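Local coordinates for TruD (Uncultured prochloron, PDB 4BS9), which is a zinc-containing cyanobactin heterocyclase of the trunkamide pathway, probably using ATP to adenylate precursor peptides processively as it forms their azoline rings, at residues 40-51 / 57-68; 602-610 / 754-764. All coordinates share one frame; numbering follows the deposited sequence.

Contact 1: 40-51 / 57-68; sequences QILPFLNGEYTR and KLDGQVPEEYID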
loop_
_atom_site.group_PDB
_atom_site.type_symbol
_atom_site.label_atom_id
_atom_site.label_comp_id
_atom_site.label_asym_id
_atom_site.label_seq_id
_atom_site.Cartn_x
_atom_site.Cartn_y
_atom_site.Cartn_z
ATOM N N GLN A 40 -37.682 9.197 25.843
ATOM C CA GLN A 40 -38.974 8.708 26.292
ATOM C C GLN A 40 -39.540 7.553 25.487
ATOM O O GLN A 40 -40.339 6.785 26.022
ATOM C CB GLN A 40 -39.957 9.843 26.262
ATOM C CG GLN A 40 -39.588 10.931 27.237
ATOM C CD GLN A 40 -40.590 12.062 27.207
ATOM O OE1 GLN A 40 -41.723 11.903 27.673
ATOM N NE2 GLN A 40 -40.190 13.205 26.652
ATOM N N ILE A 41 -39.141 7.441 24.218
ATOM C CA ILE A 41 -39.674 6.420 23.307
ATOM C C ILE A 41 -38.782 5.167 23.228
ATOM O O ILE A 41 -39.278 4.035 23.228
ATOM C CB ILE A 41 -39.873 7.010 21.898
ATOM C CG1 ILE A 41 -40.911 8.127 21.959
ATOM C CG2 ILE A 41 -40.319 5.930 20.924
ATOM C CD1 ILE A 41 -41.196 8.819 20.638
ATOM N N LEU A 42 -37.472 5.382 23.184
ATOM C CA LEU A 42 -36.515 4.306 22.990
ATOM C C LEU A 42 -36.514 3.194 24.036
ATOM O O LEU A 42 -36.115 2.078 23.714
ATOM C CB LEU A 42 -35.104 4.856 22.810
ATOM C CG LEU A 42 -34.811 5.089 21.321
ATOM C CD1 LEU A 42 -35.741 6.122 20.702
ATOM C CD2 LEU A 42 -33.372 5.506 21.110
ATOM N N PRO A 43 -36.971 3.469 25.272
ATOM C CA PRO A 43 -37.167 2.333 26.154
ATOM C C PRO A 43 -38.141 1.320 25.577
ATOM O O PRO A 43 -38.080 0.161 25.942
ATOM C CB PRO A 43 -37.754 2.954 27.417
ATOM C CG PRO A 43 -37.260 4.344 27.414
ATOM C CD PRO A 43 -37.202 4.745 25.969
ATOM N N PHE A 44 -39.024 1.739 24.675
ATOM C CA PHE A 44 -40.041 0.844 24.133
ATOM C C PHE A 44 -39.681 0.284 22.763
ATOM O O PHE A 44 -40.434 -0.494 22.152
ATOM C CB PHE A 44 -41.357 1.582 24.151
ATOM C CG PHE A 44 -41.684 2.114 25.513
ATOM C CD1 PHE A 44 -42.183 1.268 26.490
ATOM C CD2 PHE A 44 -41.407 3.430 25.844
ATOM C CE1 PHE A 44 -42.454 1.736 27.761
ATOM C CE2 PHE A 44 -41.669 3.901 27.117
ATOM C CZ PHE A 44 -42.195 3.053 28.077
ATOM N N LEU A 45 -38.478 0.627 22.327
ATOM C CA LEU A 45 -37.957 0.156 21.086
ATOM C C LEU A 45 -36.913 -0.900 21.368
ATOM O O LEU A 45 -35.818 -0.924 20.799
ATOM C CB LEU A 45 -37.411 1.341 20.318
ATOM C CG LEU A 45 -38.570 2.211 19.848
ATOM C CD1 LEU A 45 -38.072 3.426 19.084
ATOM C CD2 LEU A 45 -39.537 1.390 18.989
ATOM N N ASN A 46 -37.275 -1.795 22.266
ATOM C CA ASN A 46 -36.436 -2.925 22.585
ATOM C C ASN A 46 -37.019 -4.191 21.950
ATOM O O ASN A 46 -36.624 -5.287 22.294
ATOM C CB ASN A 46 -36.327 -3.072 24.107
ATOM C CG ASN A 46 -37.674 -3.367 24.775
ATOM O OD1 ASN A 46 -38.743 -3.219 24.170
ATOM N ND2 ASN A 46 -37.624 -3.773 26.033
ATOM N N GLY A 47 -37.985 -4.046 21.047
ATOM C CA GLY A 47 -38.561 -5.208 20.370
ATOM C C GLY A 47 -39.716 -5.869 21.092
ATOM O O GLY A 47 -40.388 -6.709 20.514
ATOM N N GLU A 48 -39.960 -5.470 22.338
ATOM C CA GLU A 48 -41.013 -6.056 23.169
ATOM C C GLU A 48 -42.371 -5.405 22.933
ATOM O O GLU A 48 -43.337 -5.783 23.563
ATOM C CB GLU A 48 -40.664 -5.878 24.649
ATOM C CG GLU A 48 -39.325 -6.462 25.078
ATOM C CD GLU A 48 -39.380 -7.961 25.319
ATOM O OE1 GLU A 48 -40.485 -8.483 25.608
ATOM O OE2 GLU A 48 -38.312 -8.619 25.228
ATOM N N TYR A 49 -42.441 -4.397 22.066
ATOM C CA TYR A 49 -43.670 -3.619 21.883
ATOM C C TYR A 49 -43.924 -3.343 20.414
ATOM O O TYR A 49 -43.033 -2.886 19.687
ATOM C CB TYR A 49 -43.591 -2.279 22.627
ATOM C CG TYR A 49 -43.390 -2.413 24.118
ATOM C CD1 TYR A 49 -44.457 -2.683 24.958
ATOM C CD2 TYR A 49 -42.131 -2.278 24.687
ATOM C CE1 TYR A 49 -44.279 -2.812 26.325
ATOM C CE2 TYR A 49 -41.943 -2.409 26.052
ATOM C CZ TYR A 49 -43.022 -2.674 26.868
ATOM O OH TYR A 49 -42.847 -2.804 28.227
ATOM N N THR A 50 -45.145 -3.643 19.992
ATOM C CA THR A 50 -45.638 -3.212 18.700
ATOM C C THR A 50 -45.973 -1.728 18.766
ATOM O O THR A 50 -46.198 -1.183 19.843
ATOM C CB THR A 50 -46.876 -4.008 18.263
ATOM O OG1 THR A 50 -47.317 -3.501 17.007
ATOM C CG2 THR A 50 -48.027 -3.894 19.263
ATOM N N ARG A 51 -46.014 -1.070 17.616
ATOM C CA ARG A 51 -46.199 0.393 17.576
ATOM C C ARG A 51 -47.549 0.820 18.167
ATOM O O ARG A 51 -47.672 1.882 18.787
ATOM C CB ARG A 51 -46.016 0.903 16.142
ATOM C CG ARG A 51 -46.489 2.315 15.878
ATOM C CD ARG A 51 -47.955 2.329 15.489
ATOM N NE ARG A 51 -48.462 3.689 15.371
ATOM C CZ ARG A 51 -49.751 4.020 15.324
ATOM N NH1 ARG A 51 -50.699 3.086 15.390
ATOM N NH2 ARG A 51 -50.100 5.299 15.212
ATOM N N LYS A 57 -48.333 3.037 26.188
ATOM C CA LYS A 57 -47.438 3.205 27.343
ATOM C C LYS A 57 -47.129 4.672 27.561
ATOM O O LYS A 57 -46.987 5.120 28.701
ATOM C CB LYS A 57 -46.118 2.442 27.177
ATOM C CG LYS A 57 -46.221 1.015 26.675
ATOM C CD LYS A 57 -46.946 0.095 27.645
ATOM C CE LYS A 57 -47.529 -1.109 26.908
ATOM N NZ LYS A 57 -47.716 -2.321 27.758
ATOM N N LEU A 58 -47.025 5.411 26.456
ATOM C CA LEU A 58 -46.781 6.853 26.488
ATOM C C LEU A 58 -48.068 7.656 26.341
ATOM O O LEU A 58 -48.064 8.765 25.805
ATOM C CB LEU A 58 -45.829 7.226 25.363
ATOM C CG LEU A 58 -44.457 6.593 25.469
ATOM C CD1 LEU A 58 -43.706 6.808 24.164
ATOM C CD2 LEU A 58 -43.706 7.183 26.659
ATOM N N ASP A 59 -49.164 7.105 26.842
ATOM C CA ASP A 59 -50.459 7.699 26.624
ATOM C C ASP A 59 -50.490 9.160 27.071
ATOM O O ASP A 59 -50.626 10.082 26.246
ATOM C CB ASP A 59 -51.519 6.913 27.357
ATOM C CG ASP A 59 -52.861 7.539 27.229
ATOM O OD1 ASP A 59 -53.063 8.278 26.242
ATOM O OD2 ASP A 59 -53.711 7.305 28.113
ATOM N N GLY A 60 -50.335 9.374 28.371
ATOM C CA GLY A 60 -50.347 10.726 28.906
ATOM C C GLY A 60 -49.121 11.556 28.572
ATOM O O GLY A 60 -49.144 12.772 28.748
ATOM N N GLN A 61 -48.061 10.904 28.088
ATOM C CA GLN A 61 -46.749 11.540 27.935
ATOM C C GLN A 61 -46.574 12.207 26.582
ATOM O O GLN A 61 -46.197 13.358 26.508
ATOM C CB GLN A 61 -45.604 10.521 28.107
ATOM C CG GLN A 61 -45.777 9.461 29.187
ATOM C CD GLN A 61 -45.874 10.047 30.575
ATOM O OE1 GLN A 61 -45.944 11.260 30.742
ATOM N NE2 GLN A 61 -45.877 9.181 31.586
ATOM N N VAL A 62 -46.819 11.468 25.512
ATOM C CA VAL A 62 -46.470 11.911 24.166
ATOM C C VAL A 62 -47.648 11.621 23.249
ATOM O O VAL A 62 -48.155 10.510 23.254
ATOM C CB VAL A 62 -45.225 11.154 23.646
ATOM C CG1 VAL A 62 -44.739 11.732 22.326
ATOM C CG2 VAL A 62 -44.098 11.191 24.670
ATOM N N PRO A 63 -48.109 12.612 22.474
ATOM C CA PRO A 63 -49.243 12.293 21.626
ATOM C C PRO A 63 -48.829 11.385 20.484
ATOM O O PRO A 63 -47.716 11.495 19.967
ATOM C CB PRO A 63 -49.698 13.656 21.093
ATOM C CG PRO A 63 -49.018 14.671 21.940
ATOM C CD PRO A 63 -47.735 14.026 22.365
ATOM N N GLU A 64 -49.741 10.493 20.115
ATOM C CA GLU A 64 -49.543 9.509 19.047
ATOM C C GLU A 64 -48.792 10.086 17.840
ATOM O O GLU A 64 -47.810 9.511 17.365
ATOM C CB GLU A 64 -50.918 8.960 18.597
ATOM C CG GLU A 64 -50.868 7.671 17.776
ATOM C CD GLU A 64 -52.233 7.202 17.282
ATOM O OE1 GLU A 64 -53.231 7.354 18.011
ATOM O OE2 GLU A 64 -52.314 6.657 16.161
ATOM N N GLU A 65 -49.249 11.239 17.373
ATOM C CA GLU A 65 -48.771 11.796 16.114
ATOM C C GLU A 65 -47.272 12.059 16.122
ATOM O O GLU A 65 -46.597 11.848 15.111
ATOM C CB GLU A 65 -49.513 13.085 15.768
ATOM C CG GLU A 65 -51.022 12.942 15.602
ATOM C CD GLU A 65 -51.797 13.008 16.915
ATOM O OE1 GLU A 65 -51.206 13.307 17.979
ATOM O OE2 GLU A 65 -53.017 12.755 16.886
ATOM N N TYR A 66 -46.768 12.517 17.263
ATOM C CA TYR A 66 -45.340 12.733 17.445
ATOM C C TYR A 66 -44.578 11.408 17.586
ATOM O O TYR A 66 -43.439 11.298 17.139
ATOM C CB TYR A 66 -45.088 13.614 18.664
ATOM C CG TYR A 66 -45.648 15.018 18.527
ATOM C CD1 TYR A 66 -44.934 16.001 17.855
ATOM C CD2 TYR A 66 -46.892 15.363 19.070
ATOM C CE1 TYR A 66 -45.430 17.284 17.721
ATOM C CE2 TYR A 66 -47.402 16.651 18.936
ATOM C CZ TYR A 66 -46.660 17.616 18.260
ATOM O OH TYR A 66 -47.111 18.920 18.096
ATOM N N ILE A 67 -45.191 10.400 18.191
ATOM C CA ILE A 67 -44.565 9.081 18.217
ATOM C C ILE A 67 -44.379 8.581 16.778
ATOM O O ILE A 67 -43.285 8.163 16.403
ATOM C CB ILE A 67 -45.374 8.074 19.056
ATOM C CG1 ILE A 67 -45.289 8.446 20.540
ATOM C CG2 ILE A 67 -44.864 6.653 18.848
ATOM C CD1 ILE A 67 -46.320 7.755 21.396
ATOM N N ASP A 68 -45.431 8.666 15.969
ATOM C CA ASP A 68 -45.355 8.242 14.570
ATOM C C ASP A 68 -44.258 8.964 13.831
ATOM O O ASP A 68 -43.476 8.343 13.120
ATOM C CB ASP A 68 -46.675 8.484 13.845
ATOM C CG ASP A 68 -47.786 7.560 14.321
ATOM O OD1 ASP A 68 -47.501 6.405 14.727
ATOM O OD2 ASP A 68 -48.958 7.992 14.287
#
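Ile-41 of helix 36-41 faces Ile-67 of helix 64-76, their CA atoms 7.5 Å apart, the closest CA pairing of the two segments. From there residues 42-44 make a short 3-10 segment, the chain turns at Gly-47 and Glu-48, and Arg-51 enters the next helix; on the other side the chain leaves that helix at Leu-58 and re-enters helix after Pro-63. Leu-58 wedges into the middle. Its CD1 meets Ile-41 CG1 at 3.8 Å, the two side chains crossing at about a right angle, while Leu-58 CD2 lies 3.9 Å from Phe-44 CE2. The other end of Ile-41, CD1, reaches Ile-67 CG1. Lys-57 sets CB over one face of the Phe-44 ring, 4.2 Å from its centroid, a CH-pi contact. A bend at chi2 (-65°) then carries the lysine chain on to Tyr-49, where Lys-57 CE sits 3.7 Å from Tyr-49 CE1.

The polar side belongs to Arg-51. Bent at chi2 (-88°), it grips Asp-68 side-on: NE and NH2 of Arg-51 both donate to Asp-68 OD1, at 3.0 and 2.9 Å, in the guanidinium plane and on the syn lone pair. Arg-51 NH2 also bonds Glu-64 OE2 at 2.8 Å, here tilted from that plane and on the anti side of the carboxylate. Two acids one helical turn apart thus share one arginine and fix its rotation.

All of this lies within the winged helix-turn-helix domain. Helix 51-57 joins the segments and sets Ile-54 against Phe-44 and Tyr-49; Val-70 of helix 64-76 extends the packing round Ile-41, and strand 6-8 brings Leu-6 against Arg-51.

Contact 2: 602-610 / 754-764; sequences LDLTADLGI and RLYDVPVKLGW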
loop_
_atom_site.group_PDB
_atom_site.type_symbol
_atom_site.label_atom_id
_atom_site.label_comp_id
_atom_site.label_asym_id
_atom_site.label_seq_id
_atom_site.Cartn_x
_atom_site.Cartn_y
_atom_site.Cartn_z
ATOM N N LEU A 602 26.193 10.357 -30.679
ATOM C CA LEU A 602 26.403 10.186 -32.118
ATOM C C LEU A 602 25.066 10.143 -32.881
ATOM O O LEU A 602 24.058 9.735 -32.317
ATOM C CB LEU A 602 27.186 8.901 -32.363
ATOM C CG LEU A 602 28.483 8.731 -31.564
ATOM C CD1 LEU A 602 29.152 7.405 -31.923
ATOM C CD2 LEU A 602 29.443 9.897 -31.790
ATOM N N ASP A 603 25.053 10.561 -34.150
ATOM C CA ASP A 603 23.830 10.515 -34.960
ATOM C C ASP A 603 23.725 9.232 -35.782
ATOM O O ASP A 603 24.488 9.029 -36.703
ATOM C CB ASP A 603 23.733 11.711 -35.918
ATOM C CG ASP A 603 22.488 11.636 -36.817
ATOM O OD1 ASP A 603 21.389 12.006 -36.350
ATOM O OD2 ASP A 603 22.598 11.183 -37.977
ATOM N N LEU A 604 22.725 8.404 -35.492
ATOM C CA LEU A 604 22.541 7.116 -36.181
ATOM C C LEU A 604 21.486 7.146 -37.281
ATOM O O LEU A 604 21.172 6.093 -37.864
ATOM C CB LEU A 604 22.170 6.025 -35.172
ATOM C CG LEU A 604 23.233 5.691 -34.119
ATOM C CD1 LEU A 604 23.029 4.245 -33.687
ATOM C CD2 LEU A 604 24.676 5.900 -34.593
ATOM N N THR A 605 20.950 8.335 -37.571
ATOM C CA THR A 605 19.940 8.490 -38.624
ATOM C C THR A 605 20.384 7.832 -39.928
ATOM O O THR A 605 21.494 8.062 -40.400
ATOM C CB THR A 605 19.641 9.974 -38.891
ATOM O OG1 THR A 605 19.156 10.580 -37.689
ATOM C CG2 THR A 605 18.606 10.133 -39.971
ATOM N N ALA A 606 19.513 7.013 -40.502
ATOM C CA ALA A 606 19.802 6.328 -41.753
ATOM C C ALA A 606 18.848 6.804 -42.832
ATOM O O ALA A 606 18.314 7.907 -42.756
ATOM C CB ALA A 606 19.690 4.824 -41.565
ATOM N N ASP A 607 18.611 5.961 -43.830
ATOM C CA ASP A 607 17.934 6.402 -45.046
ATOM C C ASP A 607 16.444 6.715 -44.884
ATOM O O ASP A 607 15.830 7.232 -45.801
ATOM C CB ASP A 607 18.147 5.387 -46.174
ATOM C CG ASP A 607 17.551 4.031 -45.868
ATOM O OD1 ASP A 607 17.388 3.698 -44.661
ATOM O OD2 ASP A 607 17.263 3.300 -46.847
ATOM N N LEU A 608 15.861 6.410 -43.735
ATOM C CA LEU A 608 14.498 6.859 -43.466
ATOM C C LEU A 608 14.472 8.332 -43.052
ATOM O O LEU A 608 13.418 8.980 -43.061
ATOM C CB LEU A 608 13.841 5.978 -42.403
ATOM C CG LEU A 608 13.194 4.728 -43.013
ATOM C CD1 LEU A 608 14.239 3.834 -43.669
ATOM C CD2 LEU A 608 12.377 3.950 -41.989
ATOM N N GLY A 609 15.637 8.857 -42.680
ATOM C CA GLY A 609 15.740 10.228 -42.208
ATOM C C GLY A 609 15.133 10.430 -40.831
ATOM O O GLY A 609 15.121 11.541 -40.316
ATOM N N ILE A 610 14.634 9.364 -40.220
ATOM C CA ILE A 610 14.045 9.484 -38.894
ATOM C C ILE A 610 15.182 9.607 -37.866
ATOM O O ILE A 610 16.112 8.791 -37.852
ATOM C CB ILE A 610 13.104 8.301 -38.577
ATOM C CG1 ILE A 610 11.917 8.311 -39.532
ATOM C CG2 ILE A 610 12.607 8.368 -37.138
ATOM C CD1 ILE A 610 11.101 7.042 -39.486
ATOM N N ARG A 754 19.057 -4.587 -46.544
ATOM C CA ARG A 754 19.406 -3.233 -46.135
ATOM C C ARG A 754 20.785 -3.163 -45.472
ATOM O O ARG A 754 21.580 -2.271 -45.764
ATOM C CB ARG A 754 18.340 -2.675 -45.191
ATOM C CG ARG A 754 17.057 -2.264 -45.900
ATOM C CD ARG A 754 15.954 -1.913 -44.910
ATOM N NE ARG A 754 16.417 -0.976 -43.889
ATOM C CZ ARG A 754 16.619 0.324 -44.105
ATOM N NH1 ARG A 754 16.405 0.855 -45.305
ATOM N NH2 ARG A 754 17.048 1.099 -43.117
ATOM N N LEU A 755 21.065 -4.127 -44.603
ATOM C CA LEU A 755 22.276 -4.135 -43.791
ATOM C C LEU A 755 23.555 -3.855 -44.587
ATOM O O LEU A 755 24.448 -3.156 -44.107
ATOM C CB LEU A 755 22.400 -5.482 -43.075
ATOM C CG LEU A 755 23.562 -5.610 -42.083
ATOM C CD1 LEU A 755 23.369 -4.699 -40.880
ATOM C CD2 LEU A 755 23.707 -7.064 -41.647
ATOM N N TYR A 756 23.629 -4.420 -45.788
ATOM C CA TYR A 756 24.746 -4.211 -46.697
ATOM C C TYR A 756 24.504 -3.043 -47.663
ATOM O O TYR A 756 25.419 -2.293 -47.964
ATOM C CB TYR A 756 24.988 -5.479 -47.512
ATOM C CG TYR A 756 25.253 -6.714 -46.684
ATOM C CD1 TYR A 756 26.535 -7.034 -46.280
ATOM C CD2 TYR A 756 24.217 -7.573 -46.321
ATOM C CE1 TYR A 756 26.786 -8.172 -45.532
ATOM C CE2 TYR A 756 24.462 -8.715 -45.571
ATOM C CZ TYR A 756 25.744 -9.002 -45.180
ATOM O OH TYR A 756 25.985 -10.112 -44.432
ATOM N N ASP A 757 23.276 -2.885 -48.142
ATOM C CA ASP A 757 22.988 -1.940 -49.221
ATOM C C ASP A 757 22.852 -0.482 -48.779
ATOM O O ASP A 757 23.267 0.431 -49.510
ATOM C CB ASP A 757 21.736 -2.394 -49.961
ATOM C CG ASP A 757 21.893 -3.789 -50.558
ATOM O OD1 ASP A 757 23.014 -4.349 -50.472
ATOM O OD2 ASP A 757 20.898 -4.321 -51.104
ATOM N N VAL A 758 22.296 -0.264 -47.587
ATOM C CA VAL A 758 22.071 1.106 -47.083
ATOM C C VAL A 758 23.350 1.912 -46.859
ATOM O O VAL A 758 23.425 3.059 -47.271
ATOM C CB VAL A 758 21.244 1.153 -45.779
ATOM C CG1 VAL A 758 21.038 2.595 -45.335
ATOM C CG2 VAL A 758 19.894 0.503 -45.977
ATOM N N PRO A 759 24.343 1.330 -46.179
ATOM C CA PRO A 759 25.597 2.055 -46.062
ATOM C C PRO A 759 26.058 2.604 -47.407
ATOM O O PRO A 759 26.414 3.775 -47.492
ATOM C CB PRO A 759 26.570 0.989 -45.562
ATOM C CG PRO A 759 25.728 0.084 -44.762
ATOM C CD PRO A 759 24.393 0.044 -45.469
ATOM N N VAL A 760 26.007 1.769 -48.445
ATOM C CA VAL A 760 26.503 2.137 -49.775
ATOM C C VAL A 760 25.612 3.187 -50.442
ATOM O O VAL A 760 26.092 4.209 -50.936
ATOM C CB VAL A 760 26.614 0.893 -50.679
ATOM C CG1 VAL A 760 26.967 1.274 -52.103
ATOM C CG2 VAL A 760 27.659 -0.062 -50.124
ATOM N N LYS A 761 24.312 2.917 -50.436
ATOM C CA LYS A 761 23.300 3.861 -50.891
ATOM C C LYS A 761 23.386 5.230 -50.196
ATOM O O LYS A 761 23.001 6.230 -50.775
ATOM C CB LYS A 761 21.919 3.252 -50.654
ATOM C CG LYS A 761 20.750 4.093 -51.143
ATOM C CD LYS A 761 19.568 3.985 -50.194
ATOM C CE LYS A 761 18.598 5.125 -50.432
ATOM N NZ LYS A 761 17.319 4.864 -49.721
ATOM N N LEU A 762 23.871 5.276 -48.957
ATOM C CA LEU A 762 24.048 6.545 -48.229
ATOM C C LEU A 762 25.462 7.140 -48.332
ATOM O O LEU A 762 25.776 8.117 -47.655
ATOM C CB LEU A 762 23.706 6.342 -46.748
ATOM C CG LEU A 762 22.239 6.087 -46.404
ATOM C CD1 LEU A 762 22.092 5.816 -44.915
ATOM C CD2 LEU A 762 21.372 7.268 -46.813
ATOM N N GLY A 763 26.316 6.548 -49.163
ATOM C CA GLY A 763 27.697 6.993 -49.285
ATOM C C GLY A 763 28.554 6.871 -48.033
ATOM O O GLY A 763 29.493 7.640 -47.854
ATOM N N TRP A 764 28.239 5.917 -47.164
ATOM C CA TRP A 764 29.129 5.568 -46.062
ATOM C C TRP A 764 30.190 4.578 -46.546
ATOM O O TRP A 764 31.137 4.295 -45.810
ATOM C CB TRP A 764 28.386 4.916 -44.897
ATOM C CG TRP A 764 27.249 5.685 -44.318
ATOM C CD1 TRP A 764 26.959 7.000 -44.506
ATOM C CD2 TRP A 764 26.254 5.180 -43.424
ATOM N NE1 TRP A 764 25.824 7.344 -43.802
ATOM C CE2 TRP A 764 25.380 6.245 -43.123
ATOM C CE3 TRP A 764 26.007 3.924 -42.860
ATOM C CZ2 TRP A 764 24.288 6.100 -42.271
ATOM C CZ3 TRP A 764 24.916 3.775 -42.010
ATOM C CH2 TRP A 764 24.070 4.860 -41.727
#
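Asp-607 meets Arg-754 end-on in a two-pronged salt bridge that ties a type I beta turn, Ala-606 to Gly-609, to helix 754-761. Arg-754 NH2 donates to Asp-607 OD1 and Arg-754 NH1 to Asp-607 OD2, both at 3.0 Å; each oxygen uses its syn lone pair, and the carboxylate and guanidinium planes are only 20° apart. A weak bond from NH1 to OD1 adds to the grip. The Lys-761 side chain crosses that of Asp-607 at about a right angle, and Lys-761 NZ gives Asp-607 OD2 a second, weak donor at 3.3 Å. Two cations therefore share one acid, which would probably favour its ionised form.

The guanidinium has a further partner: NH2 forms a salt bridge with Asp-560. Turned between its own backbone N and carbonyl carbon (chi1 63°), the carboxylate of Asp-607 lies against Val-758, whose CG1 is 3.8 Å from Asp-607 CG; CG2 of the same valine lies over a face of the guanidinium.

Thr-605 OG1 accepts from Ala-612 N and donates to Asp-603 OD1, which also bonds Tyr-696 OH. Where the helix ends, a Schellman motif uses carbonyls of its final turn: Trp-764 N bonds Pro-759 O and Gly-763 N bonds Val-760 O. Leu-762 puts CD2 3.8 Å from Asp-607 CB. Beside it the ring of Trp-764 has Thr-605 O at its edge, 3.9 Å from Trp-764 CZ2.

How the contacts relate
Contact 1 and contact 2 lie on opposite sides of the chain's centre, their own centres 93 Å apart and their nearest atoms about 74 Å apart, so neither touches the other. They also follow in series along the chain: contact 1 closes in the winged helix-turn-helix region before 602-610 of the YcaO cyclodehydratase region pairs with 754-764. Between them in sequence come Cys-209, Cys-212, Cys-318 and Cys-321, which bind the zinc ion; both contacts lie away from that site. Contact 1 is local, with five residues between its segments, whereas 143 lie between those of contact 2. Each nevertheless combines apolar packing with a three-residue salt-bridge network.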